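Local coordinates for protein periplasmic beta-glucosidase (Pseudomonas aeruginosa, PDB 6R5T) that probably hydrolyses terminal, non-reducing beta-D-glucosyl residues with release of beta-D-glucose, as a periplasmic member of glycoside hydrolase family 3, at residues 383-395 with 403-415. The protein carries 1 engineered substitution. Residues are numbered along the deposited sequence; the frame is centred on the assembly and turned at random. Where two conformers were deposited one is given.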
ATOM      1  N   VAL A 383       7.494  16.617  35.375  1.00 18.01           N
ATOM      2  CA  VAL A 383       7.254  16.903  33.935  1.00 18.42           C
ATOM      3  C   VAL A 383       8.484  16.364  33.213  1.00 17.91           C
ATOM      4  O   VAL A 383       9.611  16.872  33.408  1.00 17.88           O
ATOM      5  CB  VAL A 383       7.010  18.389  33.681  1.00 19.40           C
ATOM      6  CG1 VAL A 383       6.771  18.629  32.202  1.00 21.74           C
ATOM      7  CG2 VAL A 383       5.888  18.912  34.540  1.00 20.84           C
ATOM      8  N   ILE A 384       8.302  15.315  32.436  1.00 15.59           N
ATOM      9  CA  ILE A 384       9.421  14.501  31.953  1.00 15.62           C
ATOM     10  C   ILE A 384       9.280  14.249  30.455  1.00 17.57           C
ATOM     11  O   ILE A 384       8.185  13.915  30.021  1.00 18.90           O
ATOM     12  CB  ILE A 384       9.547  13.172  32.747  1.00 15.77           C
ATOM     13  CG1 ILE A 384       9.851  13.482  34.227  1.00 17.31           C
ATOM     14  CG2 ILE A 384      10.570  12.266  32.147  1.00 15.69           C
ATOM     15  CD1 ILE A 384       9.798  12.274  35.118  1.00 17.39           C
ATOM     16  N   GLY A 385      10.395  14.345  29.733  1.00 15.76           N
ATOM     17  CA  GLY A 385      10.439  13.926  28.322  1.00 15.67           C
ATOM     18  C   GLY A 385      11.023  15.001  27.424  1.00 13.72           C
ATOM     19  O   GLY A 385      11.026  16.186  27.777  1.00 14.93           O
ATOM     20  N   PRO A 386      11.497  14.586  26.241  1.00 14.41           N
ATOM     21  CA  PRO A 386      12.211  15.515  25.345  1.00 14.69           C
ATOM     22  C   PRO A 386      11.317  16.574  24.703  1.00 16.29           C
ATOM     23  O   PRO A 386      11.844  17.526  24.170  1.00 19.00           O
ATOM     24  CB  PRO A 386      12.840  14.582  24.317  1.00 14.97           C
ATOM     25  CG  PRO A 386      11.975  13.345  24.324  1.00 15.20           C
ATOM     26  CD  PRO A 386      11.530  13.201  25.762  1.00 14.00           C
ATOM     27  N   LEU A 387      10.009  16.422  24.765  1.00 15.52           N
ATOM     28  CA  LEU A 387       9.107  17.436  24.171  0.50 16.52           C
ATOM     29  C   LEU A 387       8.569  18.396  25.225  1.00 16.85           C
ATOM     30  O   LEU A 387       7.910  19.388  24.863  1.00 17.41           O
ATOM     31  CB  LEU A 387       8.029  16.697  23.382  0.50 16.41           C
ATOM     32  CG  LEU A 387       8.630  16.000  22.155  0.50 18.21           C
ATOM     33  CD1 LEU A 387       7.685  15.002  21.570  0.50 19.83           C
ATOM     34  CD2 LEU A 387       9.066  17.031  21.102  0.50 18.39           C
ATOM     35  N   ALA A 388       8.878  18.189  26.508  1.00 14.62           N
ATOM     36  CA  ALA A 388       8.286  19.028  27.559  1.00 16.13           C
ATOM     37  C   ALA A 388       8.678  20.494  27.461  1.00 16.03           C
ATOM     38  O   ALA A 388       7.799  21.338  27.752  1.00 17.11           O
ATOM     39  CB  ALA A 388       8.673  18.468  28.895  1.00 15.85           C
ATOM     40  N   LYS A 389       9.966  20.752  27.196  1.00 15.89           N
ATOM     41  CA  LYS A 389      10.478  22.131  27.081  1.00 17.06           C
ATOM     42  C   LYS A 389      10.846  22.488  25.634  1.00 18.34           C
ATOM     43  O   LYS A 389      11.654  23.439  25.441  1.00 18.67           O
ATOM     44  CB  LYS A 389      11.702  22.287  27.976  1.00 18.08           C
ATOM     45  CG  LYS A 389      11.358  22.351  29.436  1.00 22.00           C
ATOM     46  CD  LYS A 389      12.532  22.851  30.258  1.00 27.41           C
ATOM     47  CE  LYS A 389      12.182  22.984  31.721  1.00 33.35           C
ATOM     48  NZ  LYS A 389      13.327  23.575  32.466  1.00 38.33           N
ATOM     49  N   SER A 390      10.244  21.846  24.650  1.00 15.87           N
ATOM     50  CA  SER A 390      10.576  22.133  23.249  1.00 17.62           C
ATOM     51  C   SER A 390       9.681  23.220  22.664  1.00 18.80           C
ATOM     52  O   SER A 390       8.477  22.974  22.453  1.00 18.20           O
ATOM     53  CB  SER A 390      10.496  20.888  22.429  1.00 17.47           C
ATOM     54  OG  SER A 390      10.869  21.215  21.109  1.00 18.47           O
ATOM     55  N   GLN A 391      10.239  24.392  22.401  1.00 16.49           N
ATOM     56  CA  GLN A 391       9.523  25.441  21.652  1.00 16.99           C
ATOM     57  C   GLN A 391       9.526  25.121  20.167  1.00 17.04           C
ATOM     58  O   GLN A 391       8.543  25.402  19.537  1.00 16.28           O
ATOM     59  CB  GLN A 391      10.205  26.786  21.891  1.00 15.48           C
ATOM     60  CG  GLN A 391       9.900  27.341  23.273  1.00 17.03           C
ATOM     61  CD  GLN A 391      10.573  28.657  23.555  1.00 18.83           C
ATOM     62  OE1 GLN A 391      11.794  28.764  23.381  1.00 21.61           O
ATOM     63  NE2 GLN A 391       9.785  29.634  23.997  1.00 17.26           N
ATOM     64  N   ARG A 392      10.611  24.540  19.649  1.00 16.57           N
ATOM     65  CA  ARG A 392      10.705  24.276  18.198  1.00 17.31           C
ATOM     66  C   ARG A 392       9.641  23.255  17.819  1.00 17.02           C
ATOM     67  O   ARG A 392       9.013  23.395  16.730  1.00 17.71           O
ATOM     68  CB  ARG A 392      12.090  23.805  17.789  1.00 20.76           C
ATOM     69  CG  ARG A 392      12.199  23.553  16.293  1.00 24.61           C
ATOM     70  CD  ARG A 392      12.108  24.828  15.470  1.00 30.00           C
ATOM     71  NE  ARG A 392      12.032  24.586  14.036  1.00 34.95           N
ATOM     72  CZ  ARG A 392      10.907  24.279  13.382  1.00 37.08           C
ATOM     73  NH1 ARG A 392      10.938  24.086  12.070  1.00 42.88           N
ATOM     74  NH2 ARG A 392       9.762  24.142  14.016  1.00 32.50           N
ATOM     75  N   ASP A 393       9.404  22.258  18.670  1.00 14.72           N
ATOM     76  CA  ASP A 393       8.471  21.194  18.235  1.00 16.19           C
ATOM     77  C   ASP A 393       6.999  21.620  18.385  1.00 15.74           C
ATOM     78  O   ASP A 393       6.167  21.232  17.544  1.00 16.77           O
ATOM     79  CB  ASP A 393       8.772  19.905  18.976  1.00 16.37           C
ATOM     80  CG  ASP A 393      10.142  19.387  18.555  1.00 17.37           C
ATOM     81  OD1 ASP A 393      10.382  19.214  17.360  1.00 16.94           O
ATOM     82  OD2 ASP A 393      11.022  19.350  19.417  1.00 18.71           O
ATOM     83  N   VAL A 394       6.677  22.433  19.388  1.00 15.37           N
ATOM     84  CA  VAL A 394       5.243  22.699  19.663  1.00 16.12           C
ATOM     85  C   VAL A 394       4.629  23.460  18.496  1.00 16.79           C
ATOM     86  O   VAL A 394       3.430  23.255  18.226  1.00 16.66           O
ATOM     87  CB  VAL A 394       5.030  23.365  21.021  1.00 16.08           C
ATOM     88  CG1 VAL A 394       5.555  24.803  21.014  1.00 17.58           C
ATOM     89  CG2 VAL A 394       3.561  23.285  21.449  1.00 17.30           C
ATOM     90  N   ILE A 395       5.406  24.246  17.734  1.00 16.61           N
ATOM     91  CA  ILE A 395       4.834  24.993  16.580  1.00 17.61           C
ATOM     92  C   ILE A 395       4.680  24.110  15.348  1.00 18.79           C
ATOM     93  O   ILE A 395       4.100  24.584  14.389  1.00 18.23           O
ATOM     94  CB  ILE A 395       5.607  26.299  16.276  1.00 16.31           C
ATOM     95  CG1 ILE A 395       7.053  26.081  15.835  1.00 18.84           C
ATOM     96  CG2 ILE A 395       5.502  27.200  17.468  1.00 17.21           C
ATOM     97  CD1 ILE A 395       7.727  27.352  15.375  1.00 19.22           C
ATOM     98  N   VAL A 403       7.894  32.138  15.493  1.00 14.73           N
ATOM     99  CA  VAL A 403       9.155  32.306  16.236  1.00 15.28           C
ATOM    100  C   VAL A 403       9.135  31.316  17.390  1.00 16.02           C
ATOM    101  O   VAL A 403       8.330  31.503  18.319  1.00 16.04           O
ATOM    102  CB  VAL A 403       9.234  33.753  16.753  1.00 17.90           C
ATOM    103  CG1 VAL A 403      10.513  33.962  17.514  1.00 19.68           C
ATOM    104  CG2 VAL A 403       9.111  34.756  15.628  1.00 19.21           C
ATOM    105  N   PRO A 404      10.018  30.310  17.411  1.00 16.10           N
ATOM    106  CA  PRO A 404      10.007  29.367  18.533  1.00 16.15           C
ATOM    107  C   PRO A 404      10.094  30.059  19.896  1.00 18.03           C
ATOM    108  O   PRO A 404       9.414  29.667  20.816  1.00 16.30           O
ATOM    109  CB  PRO A 404      11.214  28.475  18.243  1.00 17.43           C
ATOM    110  CG  PRO A 404      11.300  28.469  16.742  1.00 17.38           C
ATOM    111  CD  PRO A 404      10.952  29.896  16.352  1.00 16.37           C
ATOM    112  N   ARG A 405      10.914  31.095  20.024  1.00 17.95           N
ATOM    113  CA  ARG A 405      11.061  31.751  21.361  1.00 20.66           C
ATOM    114  C   ARG A 405       9.743  32.378  21.836  1.00 17.81           C
ATOM    115  O   ARG A 405       9.604  32.582  23.070  1.00 19.04           O
ATOM    116  CB  ARG A 405      12.229  32.749  21.348  1.00 24.29           C
ATOM    117  CG  ARG A 405      11.864  34.168  20.960  1.00 37.86           C
ATOM    118  CD  ARG A 405      12.962  35.233  21.006  1.00 43.79           C
ATOM    119  NE  ARG A 405      12.521  36.373  20.186  1.00 46.05           N
ATOM    120  CZ  ARG A 405      11.565  37.245  20.540  1.00 54.83           C
ATOM    121  NH1 ARG A 405      10.978  37.172  21.730  1.00 50.50           N
ATOM    122  NH2 ARG A 405      11.224  38.221  19.712  1.00 63.01           N
ATOM    123  N   GLN A 406       8.736  32.574  20.981  1.00 14.98           N
ATOM    124  CA  GLN A 406       7.453  33.148  21.390  1.00 15.32           C
ATOM    125  C   GLN A 406       6.483  32.042  21.814  1.00 14.80           C
ATOM    126  O   GLN A 406       5.404  32.384  22.268  1.00 16.13           O
ATOM    127  CB  GLN A 406       6.869  34.008  20.271  1.00 17.67           C
ATOM    128  CG  GLN A 406       7.664  35.290  20.067  1.00 18.13           C
ATOM    129  CD  GLN A 406       7.111  36.170  18.977  1.00 20.18           C
ATOM    130  OE1 GLN A 406       6.644  35.727  17.914  1.00 18.76           O
ATOM    131  NE2 GLN A 406       7.082  37.459  19.279  1.00 21.10           N
ATOM    132  N   ALA A 407       6.853  30.776  21.583  1.00 14.59           N
ATOM    133  CA  ALA A 407       5.922  29.650  21.833  1.00 14.04           C
ATOM    134  C   ALA A 407       5.899  29.249  23.316  1.00 14.80           C
ATOM    135  O   ALA A 407       6.920  29.335  24.025  1.00 16.16           O
ATOM    136  CB  ALA A 407       6.277  28.491  20.945  1.00 14.28           C
ATOM    137  N   VAL A 408       4.741  28.745  23.745  1.00 13.66           N
ATOM    138  CA  VAL A 408       4.547  28.254  25.127  1.00 14.79           C
ATOM    139  C   VAL A 408       4.760  26.739  25.142  1.00 14.50           C
ATOM    140  O   VAL A 408       3.918  26.016  24.554  1.00 15.74           O
ATOM    141  CB  VAL A 408       3.175  28.645  25.664  1.00 14.99           C
ATOM    142  CG1 VAL A 408       3.019  28.178  27.107  1.00 15.77           C
ATOM    143  CG2 VAL A 408       2.889  30.127  25.518  1.00 14.87           C
ATOM    144  N   THR A 409       5.805  26.276  25.789  1.00 15.41           N
ATOM    145  CA  THR A 409       6.037  24.826  25.971  1.00 15.29           C
ATOM    146  C   THR A 409       5.013  24.188  26.917  1.00 16.26           C
ATOM    147  O   THR A 409       4.295  24.872  27.649  1.00 15.60           O
ATOM    148  CB  THR A 409       7.449  24.536  26.475  1.00 17.60           C
ATOM    149  OG1 THR A 409       7.495  25.013  27.825  1.00 17.51           O
ATOM    150  CG2 THR A 409       8.530  25.176  25.627  1.00 16.40           C
ATOM    151  N   VAL A 410       4.935  22.869  26.873  1.00 14.64           N
ATOM    152  CA  VAL A 410       4.061  22.151  27.835  1.00 15.31           C
ATOM    153  C   VAL A 410       4.532  22.485  29.248  1.00 16.18           C
ATOM    154  O   VAL A 410       3.685  22.851  30.067  1.00 15.74           O
ATOM    155  CB  VAL A 410       4.042  20.646  27.589  1.00 16.74           C
ATOM    156  CG1 VAL A 410       3.300  19.940  28.710  1.00 18.23           C
ATOM    157  CG2 VAL A 410       3.441  20.369  26.234  1.00 17.61           C
ATOM    158  N   TYR A 411       5.836  22.428  29.503  1.00 16.23           N
ATOM    159  CA  TYR A 411       6.353  22.802  30.842  1.00 18.72           C
ATOM    160  C   TYR A 411       5.866  24.197  31.239  1.00 17.71           C
ATOM    161  O   TYR A 411       5.350  24.423  32.336  1.00 17.52           O
ATOM    162  CB  TYR A 411       7.869  22.693  30.883  1.00 18.65           C
ATOM    163  CG  TYR A 411       8.383  23.056  32.246  1.00 21.74           C
ATOM    164  CD1 TYR A 411       8.634  24.377  32.572  1.00 24.50           C
ATOM    165  CD2 TYR A 411       8.545  22.083  33.207  1.00 20.75           C
ATOM    166  CE1 TYR A 411       9.097  24.719  33.830  1.00 26.83           C
ATOM    167  CE2 TYR A 411       9.006  22.406  34.475  1.00 24.65           C
ATOM    168  CZ  TYR A 411       9.226  23.730  34.784  1.00 27.48           C
ATOM    169  OH  TYR A 411       9.667  24.066  36.029  1.00 31.64           O
ATOM    170  N   GLN A 412       6.027  25.201  30.372  1.00 17.35           N
ATOM    171  CA  GLN A 412       5.685  26.584  30.705  1.00 18.11           C
ATOM    172  C   GLN A 412       4.194  26.724  30.902  1.00 17.74           C
ATOM    173  O   GLN A 412       3.771  27.497  31.764  1.00 19.08           O
ATOM    174  CB  GLN A 412       6.227  27.540  29.630  1.00 19.57           C
ATOM    175  CG  GLN A 412       6.055  28.991  29.996  1.00 21.34           C
ATOM    176  CD  GLN A 412       6.934  29.337  31.176  1.00 25.72           C
ATOM    177  OE1 GLN A 412       8.126  29.068  31.157  1.00 33.26           O
ATOM    178  NE2 GLN A 412       6.313  29.780  32.261  1.00 28.03           N
ATOM    179  N   GLY A 413       3.378  25.998  30.127  1.00 15.73           N
ATOM    180  CA  GLY A 413       1.921  26.038  30.306  1.00 15.94           C
ATOM    181  C   GLY A 413       1.541  25.526  31.692  1.00 15.32           C
ATOM    182  O   GLY A 413       0.660  26.136  32.349  1.00 16.54           O
ATOM    183  N   LEU A 414       2.194  24.465  32.138  1.00 16.42           N
ATOM    184  CA  LEU A 414       1.896  23.917  33.474  1.00 17.04           C
ATOM    185  C   LEU A 414       2.361  24.939  34.526  1.00 19.33           C
ATOM    186  O   LEU A 414       1.590  25.220  35.424  1.00 19.42           O
ATOM    187  CB  LEU A 414       2.601  22.589  33.631  1.00 18.99           C
ATOM    188  CG  LEU A 414       2.059  21.498  32.724  1.00 19.18           C
ATOM    189  CD1 LEU A 414       2.933  20.298  32.858  1.00 20.03           C
ATOM    190  CD2 LEU A 414       0.616  21.164  33.027  1.00 21.13           C
ATOM    191  N   ALA A 415       3.531  25.558  34.327  1.00 19.15           N
ATOM    192  CA  ALA A 415       4.072  26.555  35.299  1.00 22.39           C
ATOM    193  C   ALA A 415       3.097  27.721  35.397  1.00 23.13           C
ATOM    194  O   ALA A 415       2.814  28.219  36.517  1.00 23.32           O
ATOM    195  CB  ALA A 415       5.458  27.000  34.874  1.00 21.75           C
TER
HETATM  196  O   HOH W   1       6.638  21.832  24.561  1.00 17.55           O
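The methyl CB of A407 fills a notch between V394 and I395, 3.8 Å from both V394 CG1 and I395 CG2. Beside it the P404 ring fills a second dip, its CG resting against R392 CD and I395 CD1. T409 supplies a third bump, pressing CG2 onto the backbone of K389 and S390 and against Q391 CG (3.5 Å). The same threonine, at the N-cap, accepts from Q412 N through OG1. Q391 reaches over the 3-10 segment 404-406 with its chain extended beyond CG (chi2 179°); NE2 thereby gives A407 O a nearly straight bond of 2.9 Å, on a lone pair of that carbonyl and close to the plane of the Q391 amide, plus a weak one to R405 O. At the other end, Y411 N donates to A388 O (2.8 Å), tying the first turn of helix 410-418 to the loop after strand 380-384. K389 runs alongside the tyrosine, laying CE over the ring centre (3.8 Å) and NZ in cation-pi range, while V383 CG1 meets the ring's edge. One water links L387 O, S390 O and V410 N, which donates to it. Within the family 3 C-terminal domain, the strand-to-helix connection of a beta-alpha-beta crossover, ending in the parallel neighbour 423-427, is thus packed upon itself, with strands 423-427 and 472-478 and helix 545-553 flanking its V410 and L414 end.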